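Local coordinates for alginate lyase (Aplysia kurodai, PDB 5GMT), which probably cleaves the glycosidic bonds of alginate by beta-elimination, as a polysaccharide lyase of family 14 with specificity for polymannuronate, at residues Arg140-Lys145 with Glu150-Ile155; Asp168-Ser173 with Leu179-Phe184; Lys211-Ala216 with Gln221-Ala226. All blocks are in the same frame, centred on the assembly; numbering follows the deposited sequence.

Contact 1 of 3, residues Arg140-Lys145 with Glu150-Ile155; sequences RLMWRK and ELYAYI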
loop_
_atom_site.group_PDB
_atom_site.type_symbol
_atom_site.label_atom_id
_atom_site.label_comp_id
_atom_site.label_asym_id
_atom_site.label_seq_id
_atom_site.Cartn_x
_atom_site.Cartn_y
_atom_site.Cartn_z
ATOM N N ARG A 140 3.454 -1.080 -1.619
ATOM C CA ARG A 140 2.310 -0.171 -1.722
ATOM C C ARG A 140 1.620 -0.263 -3.087
ATOM O O ARG A 140 2.172 -0.794 -4.050
ATOM C CB ARG A 140 2.757 1.268 -1.481
ATOM C CG ARG A 140 3.262 1.520 -0.077
ATOM C CD ARG A 140 3.826 2.915 0.020
ATOM N NE ARG A 140 5.104 3.041 -0.686
ATOM C CZ ARG A 140 5.837 4.145 -0.729
ATOM N NH1 ARG A 140 5.442 5.249 -0.094
ATOM N NH2 ARG A 140 6.979 4.142 -1.413
ATOM N N LEU A 141 0.390 0.236 -3.143
ATOM C CA LEU A 141 -0.288 0.445 -4.418
ATOM C C LEU A 141 -0.131 1.912 -4.779
ATOM O O LEU A 141 0.222 2.737 -3.929
ATOM C CB LEU A 141 -1.767 0.046 -4.334
ATOM C CG LEU A 141 -2.164 -1.423 -4.541
ATOM C CD1 LEU A 141 -1.480 -2.315 -3.527
ATOM C CD2 LEU A 141 -3.688 -1.578 -4.434
ATOM N N MET A 142 -0.355 2.245 -6.043
ATOM C CA MET A 142 -0.443 3.644 -6.431
ATOM C C MET A 142 -1.638 3.828 -7.333
ATOM O O MET A 142 -2.052 2.883 -8.000
ATOM C CB MET A 142 0.826 4.122 -7.147
ATOM C CG MET A 142 1.912 4.652 -6.219
ATOM S SD MET A 142 3.190 5.592 -7.094
ATOM C CE MET A 142 2.257 6.996 -7.694
ATOM N N TRP A 143 -2.215 5.026 -7.330
ATOM C CA TRP A 143 -3.072 5.408 -8.444
ATOM C C TRP A 143 -2.231 6.257 -9.375
ATOM O O TRP A 143 -1.133 6.707 -9.021
ATOM C CB TRP A 143 -4.342 6.154 -7.994
ATOM C CG TRP A 143 -4.139 7.568 -7.507
ATOM C CD1 TRP A 143 -4.053 8.708 -8.269
ATOM C CD2 TRP A 143 -4.029 7.992 -6.145
ATOM N NE1 TRP A 143 -3.875 9.807 -7.460
ATOM C CE2 TRP A 143 -3.866 9.395 -6.151
ATOM C CE3 TRP A 143 -4.048 7.318 -4.916
ATOM C CZ2 TRP A 143 -3.717 10.136 -4.977
ATOM C CZ3 TRP A 143 -3.909 8.060 -3.750
ATOM C CH2 TRP A 143 -3.741 9.454 -3.790
ATOM N N ARG A 144 -2.734 6.425 -10.585
ATOM C CA ARG A 144 -2.044 7.201 -11.587
ATOM C C ARG A 144 -3.059 8.080 -12.278
ATOM O O ARG A 144 -4.204 8.204 -11.824
ATOM C CB ARG A 144 -1.336 6.290 -12.595
ATOM C CG ARG A 144 -0.160 5.504 -12.025
ATOM C CD ARG A 144 1.082 6.379 -11.872
ATOM N NE ARG A 144 2.193 5.652 -11.257
ATOM C CZ ARG A 144 3.376 6.194 -10.968
ATOM N NH1 ARG A 144 4.329 5.466 -10.394
ATOM N NH2 ARG A 144 3.609 7.468 -11.258
ATOM N N LYS A 145 -2.621 8.706 -13.362
ATOM C CA LYS A 145 -3.506 9.435 -14.253
ATOM C C LYS A 145 -4.814 8.679 -14.486
ATOM O O LYS A 145 -4.798 7.473 -14.736
ATOM C CB LYS A 145 -2.777 9.671 -15.577
ATOM C CG LYS A 145 -3.589 10.327 -16.647
ATOM C CD LYS A 145 -2.889 10.215 -18.001
ATOM C CE LYS A 145 -1.399 10.544 -17.887
ATOM N NZ LYS A 145 -0.689 10.395 -19.190
ATOM N N GLU A 150 -1.778 0.516 -9.871
ATOM C CA GLU A 150 -0.592 -0.304 -10.069
ATOM C C GLU A 150 -0.093 -0.822 -8.737
ATOM O O GLU A 150 -0.443 -0.287 -7.680
ATOM C CB GLU A 150 0.515 0.505 -10.756
ATOM C CG GLU A 150 1.188 1.498 -9.816
ATOM C CD GLU A 150 2.197 2.405 -10.517
ATOM O OE1 GLU A 150 1.948 2.823 -11.666
ATOM O OE2 GLU A 150 3.247 2.697 -9.923
ATOM N N LEU A 151 0.723 -1.867 -8.802
ATOM C CA LEU A 151 1.604 -2.247 -7.698
ATOM C C LEU A 151 2.842 -1.358 -7.785
ATOM O O LEU A 151 3.417 -1.229 -8.849
ATOM C CB LEU A 151 1.987 -3.729 -7.782
ATOM C CG LEU A 151 3.164 -4.198 -6.921
ATOM C CD1 LEU A 151 2.844 -3.978 -5.462
ATOM C CD2 LEU A 151 3.500 -5.666 -7.169
ATOM N N TYR A 152 3.236 -0.723 -6.682
ATOM C CA TYR A 152 4.371 0.195 -6.695
ATOM C C TYR A 152 5.435 -0.351 -5.767
ATOM O O TYR A 152 5.394 -0.116 -4.555
ATOM C CB TYR A 152 3.947 1.590 -6.272
ATOM C CG TYR A 152 5.039 2.628 -6.352
ATOM C CD1 TYR A 152 5.643 2.935 -7.565
ATOM C CD2 TYR A 152 5.444 3.327 -5.216
ATOM C CE1 TYR A 152 6.642 3.901 -7.646
ATOM C CE2 TYR A 152 6.441 4.307 -5.287
ATOM C CZ TYR A 152 7.032 4.582 -6.509
ATOM O OH TYR A 152 8.020 5.544 -6.596
ATOM N N ALA A 153 6.377 -1.083 -6.351
ATOM C CA ALA A 153 7.242 -1.969 -5.583
ATOM C C ALA A 153 8.662 -1.439 -5.401
ATOM O O ALA A 153 9.334 -1.081 -6.370
ATOM C CB ALA A 153 7.286 -3.340 -6.252
ATOM N N TYR A 154 9.093 -1.385 -4.145
ATOM C CA TYR A 154 10.507 -1.271 -3.815
ATOM C C TYR A 154 11.017 -2.679 -3.543
ATOM O O TYR A 154 10.693 -3.279 -2.524
ATOM C CB TYR A 154 10.724 -0.360 -2.601
ATOM C CG TYR A 154 10.709 1.108 -2.941
ATOM C CD1 TYR A 154 9.555 1.717 -3.432
ATOM C CD2 TYR A 154 11.846 1.886 -2.773
ATOM C CE1 TYR A 154 9.538 3.062 -3.756
ATOM C CE2 TYR A 154 11.836 3.240 -3.092
ATOM C CZ TYR A 154 10.686 3.820 -3.575
ATOM O OH TYR A 154 10.665 5.160 -3.898
ATOM N N ILE A 155 11.796 -3.218 -4.474
ATOM C CA ILE A 155 12.280 -4.586 -4.374
ATOM C C ILE A 155 13.758 -4.594 -4.780
ATOM O O ILE A 155 14.235 -3.632 -5.359
ATOM C CB ILE A 155 11.443 -5.536 -5.271
ATOM C CG1 ILE A 155 11.262 -4.919 -6.655
ATOM C CG2 ILE A 155 10.083 -5.778 -4.645
ATOM C CD1 ILE A 155 10.406 -5.780 -7.629
HETATM O O HOH W 1 6.139 0.644 -1.995
#

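Contact 2 of 3, residues Asp168-Ser173 with Leu179-Phe184; sequences DVIAHS and LGRGKF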
loop_
_atom_site.group_PDB
_atom_site.type_symbol
_atom_site.label_atom_id
_atom_site.label_comp_id
_atom_site.label_asym_id
_atom_site.label_seq_id
_atom_site.Cartn_x
_atom_site.Cartn_y
_atom_site.Cartn_z
ATOM N N ASP A 168 4.398 -6.049 -18.176
ATOM C CA ASP A 168 3.687 -5.553 -16.997
ATOM C C ASP A 168 4.565 -4.663 -16.123
ATOM O O ASP A 168 4.182 -4.327 -15.010
ATOM C CB ASP A 168 3.125 -6.720 -16.170
ATOM C CG ASP A 168 4.214 -7.607 -15.572
ATOM O OD1 ASP A 168 5.334 -7.622 -16.112
ATOM O OD2 ASP A 168 3.939 -8.293 -14.556
ATOM N N VAL A 169 5.731 -4.260 -16.637
ATOM C CA VAL A 169 6.684 -3.479 -15.842
ATOM C C VAL A 169 7.010 -2.133 -16.470
ATOM O O VAL A 169 7.354 -2.050 -17.645
ATOM C CB VAL A 169 8.023 -4.244 -15.626
ATOM C CG1 VAL A 169 9.122 -3.295 -15.118
ATOM C CG2 VAL A 169 7.834 -5.400 -14.664
ATOM N N ILE A 170 6.863 -1.081 -15.676
ATOM C CA ILE A 170 7.429 0.216 -15.995
ATOM C C ILE A 170 8.469 0.497 -14.918
ATOM O O ILE A 170 8.140 0.870 -13.788
ATOM C CB ILE A 170 6.359 1.312 -16.050
ATOM C CG1 ILE A 170 5.370 1.020 -17.183
ATOM C CG2 ILE A 170 7.014 2.691 -16.246
ATOM C CD1 ILE A 170 4.128 1.869 -17.150
ATOM N N ALA A 171 9.729 0.279 -15.277
ATOM C CA ALA A 171 10.825 0.265 -14.316
ATOM C C ALA A 171 11.307 1.664 -13.963
ATOM O O ALA A 171 11.073 2.627 -14.701
ATOM C CB ALA A 171 11.991 -0.571 -14.861
ATOM N N HIS A 172 11.972 1.774 -12.822
ATOM C CA HIS A 172 12.649 3.010 -12.485
ATOM C C HIS A 172 14.000 2.717 -11.833
ATOM O O HIS A 172 14.186 1.707 -11.153
ATOM C CB HIS A 172 11.795 3.900 -11.571
ATOM C CG HIS A 172 12.182 5.344 -11.641
ATOM N ND1 HIS A 172 13.236 5.869 -10.921
ATOM C CD2 HIS A 172 11.699 6.360 -12.396
ATOM C CE1 HIS A 172 13.363 7.152 -11.205
ATOM N NE2 HIS A 172 12.446 7.476 -12.100
ATOM N N SER A 173 14.952 3.608 -12.072
ATOM C CA SER A 173 16.307 3.384 -11.625
ATOM C C SER A 173 16.472 3.614 -10.131
ATOM O O SER A 173 17.358 3.017 -9.516
ATOM C CB SER A 173 17.259 4.295 -12.389
ATOM O OG SER A 173 16.854 5.641 -12.247
ATOM N N LEU A 179 4.256 -1.989 -11.426
ATOM C CA LEU A 179 3.831 -3.294 -11.939
ATOM C C LEU A 179 2.328 -3.324 -12.168
ATOM O O LEU A 179 1.538 -3.012 -11.267
ATOM C CB LEU A 179 4.231 -4.409 -10.971
ATOM C CG LEU A 179 5.741 -4.674 -11.010
ATOM C CD1 LEU A 179 6.308 -4.569 -9.611
ATOM C CD2 LEU A 179 6.034 -6.037 -11.594
ATOM N N GLY A 180 1.942 -3.691 -13.384
ATOM C CA GLY A 180 0.545 -3.871 -13.713
ATOM C C GLY A 180 -0.252 -2.591 -13.861
ATOM O O GLY A 180 -1.466 -2.612 -13.694
ATOM N N ARG A 181 0.412 -1.483 -14.172
ATOM C CA ARG A 181 -0.285 -0.202 -14.264
ATOM C C ARG A 181 -1.399 -0.274 -15.294
ATOM O O ARG A 181 -1.186 -0.691 -16.437
ATOM C CB ARG A 181 0.680 0.936 -14.603
ATOM C CG ARG A 181 0.045 2.330 -14.523
ATOM C CD ARG A 181 0.984 3.406 -15.066
ATOM N NE ARG A 181 2.212 3.529 -14.280
ATOM C CZ ARG A 181 3.207 4.357 -14.588
ATOM N NH1 ARG A 181 3.115 5.123 -15.671
ATOM N NH2 ARG A 181 4.294 4.413 -13.834
ATOM N N GLY A 182 -2.601 0.100 -14.867
ATOM C CA GLY A 182 -3.753 0.132 -15.751
ATOM C C GLY A 182 -4.540 -1.159 -15.817
ATOM O O GLY A 182 -5.608 -1.200 -16.438
ATOM N N LYS A 183 -4.028 -2.217 -15.190
ATOM C CA LYS A 183 -4.724 -3.502 -15.186
ATOM C C LYS A 183 -5.919 -3.485 -14.246
ATOM O O LYS A 183 -6.814 -4.320 -14.352
ATOM C CB LYS A 183 -3.765 -4.630 -14.818
ATOM C CG LYS A 183 -2.697 -4.833 -15.886
ATOM C CD LYS A 183 -2.196 -6.259 -15.922
ATOM C CE LYS A 183 -1.149 -6.444 -17.017
ATOM N NZ LYS A 183 -1.678 -6.125 -18.376
ATOM N N PHE A 184 -5.919 -2.539 -13.317
ATOM C CA PHE A 184 -7.108 -2.241 -12.528
ATOM C C PHE A 184 -7.193 -0.730 -12.429
ATOM O O PHE A 184 -6.224 -0.040 -12.706
ATOM C CB PHE A 184 -7.067 -2.903 -11.139
ATOM C CG PHE A 184 -5.760 -2.719 -10.405
ATOM C CD1 PHE A 184 -4.703 -3.593 -10.617
ATOM C CD2 PHE A 184 -5.594 -1.683 -9.499
ATOM C CE1 PHE A 184 -3.501 -3.433 -9.946
ATOM C CE2 PHE A 184 -4.393 -1.520 -8.812
ATOM C CZ PHE A 184 -3.345 -2.390 -9.043
HETATM O O HOH W 2 3.238 -1.162 -15.004
#

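Contact 3 of 3, residues Lys211-Ala216 with Gln221-Ala226; sequences KICVQA and QQCYTA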
loop_
_atom_site.group_PDB
_atom_site.type_symbol
_atom_site.label_atom_id
_atom_site.label_comp_id
_atom_site.label_asym_id
_atom_site.label_seq_id
_atom_site.Cartn_x
_atom_site.Cartn_y
_atom_site.Cartn_z
ATOM N N LYS A 211 -0.579 -10.717 -6.049
ATOM C CA LYS A 211 -1.858 -10.680 -6.753
ATOM C C LYS A 211 -2.716 -9.599 -6.124
ATOM O O LYS A 211 -2.988 -9.628 -4.922
ATOM C CB LYS A 211 -2.563 -12.042 -6.685
ATOM C CG LYS A 211 -3.926 -12.062 -7.390
ATOM C CD LYS A 211 -4.663 -13.382 -7.195
ATOM C CE LYS A 211 -5.996 -13.348 -7.932
ATOM N NZ LYS A 211 -6.790 -14.595 -7.762
ATOM N N ILE A 212 -3.117 -8.629 -6.935
ATOM C CA ILE A 212 -3.958 -7.550 -6.467
ATOM C C ILE A 212 -5.318 -7.643 -7.139
ATOM O O ILE A 212 -5.395 -7.774 -8.359
ATOM C CB ILE A 212 -3.319 -6.183 -6.768
ATOM C CG1 ILE A 212 -2.033 -6.003 -5.941
ATOM C CG2 ILE A 212 -4.322 -5.054 -6.521
ATOM C CD1 ILE A 212 -1.266 -4.751 -6.317
ATOM N N CYS A 213 -6.383 -7.595 -6.346
ATOM C CA CYS A 213 -7.725 -7.543 -6.908
ATOM C C CYS A 213 -8.383 -6.276 -6.404
ATOM O O CYS A 213 -8.259 -5.933 -5.233
ATOM C CB CYS A 213 -8.547 -8.770 -6.517
ATOM S SG CYS A 213 -7.932 -10.312 -7.209
ATOM N N VAL A 214 -9.074 -5.575 -7.293
ATOM C CA VAL A 214 -9.788 -4.366 -6.906
ATOM C C VAL A 214 -11.207 -4.466 -7.431
ATOM O O VAL A 214 -11.416 -4.866 -8.576
ATOM C CB VAL A 214 -9.102 -3.090 -7.466
ATOM C CG1 VAL A 214 -9.934 -1.844 -7.190
ATOM C CG2 VAL A 214 -7.679 -2.937 -6.906
ATOM N N GLN A 215 -12.183 -4.131 -6.598
ATOM C CA GLN A 215 -13.568 -4.116 -7.053
ATOM C C GLN A 215 -14.262 -2.855 -6.582
ATOM O O GLN A 215 -14.462 -2.650 -5.385
ATOM C CB GLN A 215 -14.330 -5.347 -6.557
ATOM C CG GLN A 215 -15.752 -5.399 -7.078
ATOM C CD GLN A 215 -16.400 -6.746 -6.883
ATOM O OE1 GLN A 215 -16.120 -7.448 -5.915
ATOM N NE2 GLN A 215 -17.267 -7.126 -7.820
ATOM N N ALA A 216 -14.597 -2.002 -7.537
ATOM C CA ALA A 216 -15.418 -0.837 -7.268
ATOM C C ALA A 216 -16.860 -1.301 -7.098
ATOM O O ALA A 216 -17.288 -2.249 -7.760
ATOM C CB ALA A 216 -15.297 0.161 -8.377
ATOM N N GLN A 221 -14.844 -7.333 -10.483
ATOM C CA GLN A 221 -13.507 -7.424 -9.935
ATOM C C GLN A 221 -12.477 -7.392 -11.056
ATOM O O GLN A 221 -12.664 -8.042 -12.082
ATOM C CB GLN A 221 -13.386 -8.708 -9.132
ATOM C CG GLN A 221 -12.183 -8.809 -8.253
ATOM C CD GLN A 221 -12.135 -10.149 -7.557
ATOM O OE1 GLN A 221 -12.308 -11.188 -8.183
ATOM N NE2 GLN A 221 -11.919 -10.128 -6.258
ATOM N N GLN A 222 -11.409 -6.619 -10.880
ATOM C CA GLN A 222 -10.266 -6.708 -11.787
ATOM C C GLN A 222 -9.026 -7.125 -11.003
ATOM O O GLN A 222 -8.699 -6.516 -9.987
ATOM C CB GLN A 222 -10.029 -5.381 -12.513
ATOM C CG GLN A 222 -11.074 -5.115 -13.600
ATOM C CD GLN A 222 -10.666 -4.039 -14.587
ATOM O OE1 GLN A 222 -10.260 -2.942 -14.203
ATOM N NE2 GLN A 222 -10.778 -4.352 -15.873
ATOM N N CYS A 223 -8.344 -8.170 -11.464
ATOM C CA CYS A 223 -7.175 -8.649 -10.739
ATOM C C CYS A 223 -5.948 -8.584 -11.619
ATOM O O CYS A 223 -6.043 -8.674 -12.844
ATOM C CB CYS A 223 -7.371 -10.081 -10.251
ATOM S SG CYS A 223 -8.722 -10.331 -9.091
ATOM N N TYR A 224 -4.794 -8.431 -10.981
ATOM C CA TYR A 224 -3.513 -8.485 -11.669
ATOM C C TYR A 224 -2.557 -9.322 -10.850
ATOM O O TYR A 224 -2.456 -9.126 -9.643
ATOM C CB TYR A 224 -2.939 -7.085 -11.868
ATOM C CG TYR A 224 -1.445 -7.080 -12.071
ATOM C CD1 TYR A 224 -0.878 -7.667 -13.194
ATOM C CD2 TYR A 224 -0.599 -6.486 -11.140
ATOM C CE1 TYR A 224 0.495 -7.667 -13.388
ATOM C CE2 TYR A 224 0.770 -6.482 -11.323
ATOM C CZ TYR A 224 1.311 -7.073 -12.448
ATOM O OH TYR A 224 2.674 -7.066 -12.621
ATOM N N THR A 225 -1.869 -10.259 -11.494
ATOM C CA THR A 225 -0.854 -11.031 -10.793
ATOM C C THR A 225 0.533 -10.699 -11.320
ATOM O O THR A 225 0.826 -10.915 -12.490
ATOM C CB THR A 225 -1.098 -12.537 -10.907
ATOM O OG1 THR A 225 -2.325 -12.876 -10.237
ATOM C CG2 THR A 225 0.047 -13.301 -10.260
ATOM N N ALA A 226 1.368 -10.146 -10.447
ATOM C CA ALA A 226 2.788 -9.970 -10.734
ATOM C C ALA A 226 3.547 -11.217 -10.304
ATOM O O ALA A 226 3.714 -11.459 -9.115
ATOM C CB ALA A 226 3.339 -8.743 -10.007
#

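Contact 1 of 3, residues Arg140-Lys145 with Glu150-Ile155
R140, M142 and R144 meet E150 and Y152 across a beta hairpin of strands 136-143 and 149-154 in the concanavalin-like sandwich of this lyase family. The antiparallel register rests on M142 and E150, which exchange N-H to O bonds both ways, and Y152 N adds one further bond to R140 O (2.8 Å). Between them L141 and L151 form a non-hydrogen-bonded pair; their side chains diverge, yet both touch E196 of strand 191-199, and L141 also I194.

R144 grips E150 side-on: R144 NE lies 2.9 Å from E150 OE1 and approaches from above the carboxylate plane, whereas NH1 reaches OE2 at 3.0 Å on its syn side; the two planes are 44° apart. E150 has further partners, R181 at OE1 and S178 at OE2, so both carboxylate oxygens are held more than once.

Beside this salt bridge, M142 SD sits over the face of Y152, 3.5 Å from the ring centroid, as a Met-aromatic contact. M142 CG stands anti to the carbonyl carbon (chi1 -88°), and a bend at chi3 carries CE off the Y152 ring onto the R144 guanidinium. Y152 OH is fixed by G176 N.

At the other end, R140 NH1 bonds to S245, and NH2 reaches the rim of Y152. A water accepts from R140 N and NE (2.9 Å from NE) and donates to Y152 O, while R140 NH2 stands 3.6 Å from Y154 CE1.

Contact 2 of 3, residues Asp168-Ser173 with Leu179-Phe184
I170 lies across R181 at the edge of a sheet of the jelly-roll-like sandwich, where the short strand 169-170 pairs antiparallel with strand 177-179 and the chain then enters a type II beta turn, G180 to K183. The R181 side chain leaves the turn with CG anti to the backbone N (chi1 -172°) and runs extended from CB through CG to CD, which comes 4.1 Å from I170 CD1. A bend at chi3 (-63°) then lays the guanidinium under the isoleucine. NE passes 3.8 Å from I170 CD1 while its own hydrogen bond goes to E150, in a salt bridge. CZ lies beneath that methyl, which stands 3.6 Å above the guanidinium plane and over its centre; the two side chains cross at about a right angle. R181 NH1 lies 3.7 Å from I170 CD1. NH2 passes 4.0 Å from I170 CG2 and donates to S178 OG, so polar bonds hold the group in place while one face carries the apolar methyl.

Backbone contacts secure the start of the turn. G180 N donates to D168 O, and L179 CA adds a CA-H...O contact to the same oxygen. G180 O in turn accepts from K183 N, and G182, with its positive phi, suits the third position of the type II turn. On the inward face, V169 and L179 form a non-hydrogen-bonded pair whose side chains lie side by side; L179 also packs on Y224 and A226 of strand 222-229, and V169 CG2 is 3.6 Å from L179 CD2.

Contact 3 of 3, residues Lys211-Ala216 with Gln221-Ala226
C213 and C223 are joined by a disulfide that spans strands 208-216 and 222-229 of a beta hairpin, with an SG-SG bond of 2.0 Å. The cysteines occupy a non-hydrogen-bonded antiparallel pair, and their CA atoms are 4.0 Å apart. In both, SG stands anti to the carbonyl carbon (chi1 -66° in C213, -62° in C223), which brings both sulfurs to the same face of the hairpin, with a chi3 of 110°.

Side chains on the same face flank the bridge. The amide end of Q221 lies beside it, NE2 3.6 Å from C213 CB. On the other side, the fully extended K211 runs past T225, its CG 3.4 Å from T225 OG1, and brings CE within 4.2 Å of C223 SG. In each an aliphatic carbon meets a heteroatom: the Q221 amide nitrogen, the T225 hydroxyl or the C223 sulfur.

The register behind them is set by two hydrogen-bonded pairs on either side of the cysteines. I212 and Y224 exchange two short backbone bonds, and V214 and Q222 exchange two more; Q222 N to V214 O is 2.9 Å. CA-H...O contacts fill in between, the shortest from C223 CA to I212 O at 3.1 Å. Near the turn, Q215 NE2 is held by H219 O.

The disulfide lies on the face opposite I212, V214 and Y224, which face the other sheet. Y224 and A226 touch L179 of strand 177-179, while I212 and V214 meet F184 of the loop that follows it. Y224 also rests on K183, and its OH bonds to D168. Along its other edge, strand 208-216 pairs with strand 191-199.

Overall arrangement
Contacts 1 and 2 belong to one sheet, with centres about 8 Å apart, and contact 3 belongs to the facing sheet, about 13 and 14 Å from them. Strand 149-154 lies beside strand 177-179 in the sheet, with a probable hydrogen bond from L179 N to L151 O (2.8 Å), and E150 OE1 links contact 1 to R181 NE of contact 2 at 2.7 Å. Between the sheets, I212 CD1 packs on L141 CD1 (3.7 Å), and Y224 OH bonds to D168 OD2 (2.6 Å). The polar face of contact 1, with R140, Y152 and Y154, turns away from contact 3; it is consistent with the substrate-binding side expected for this fold.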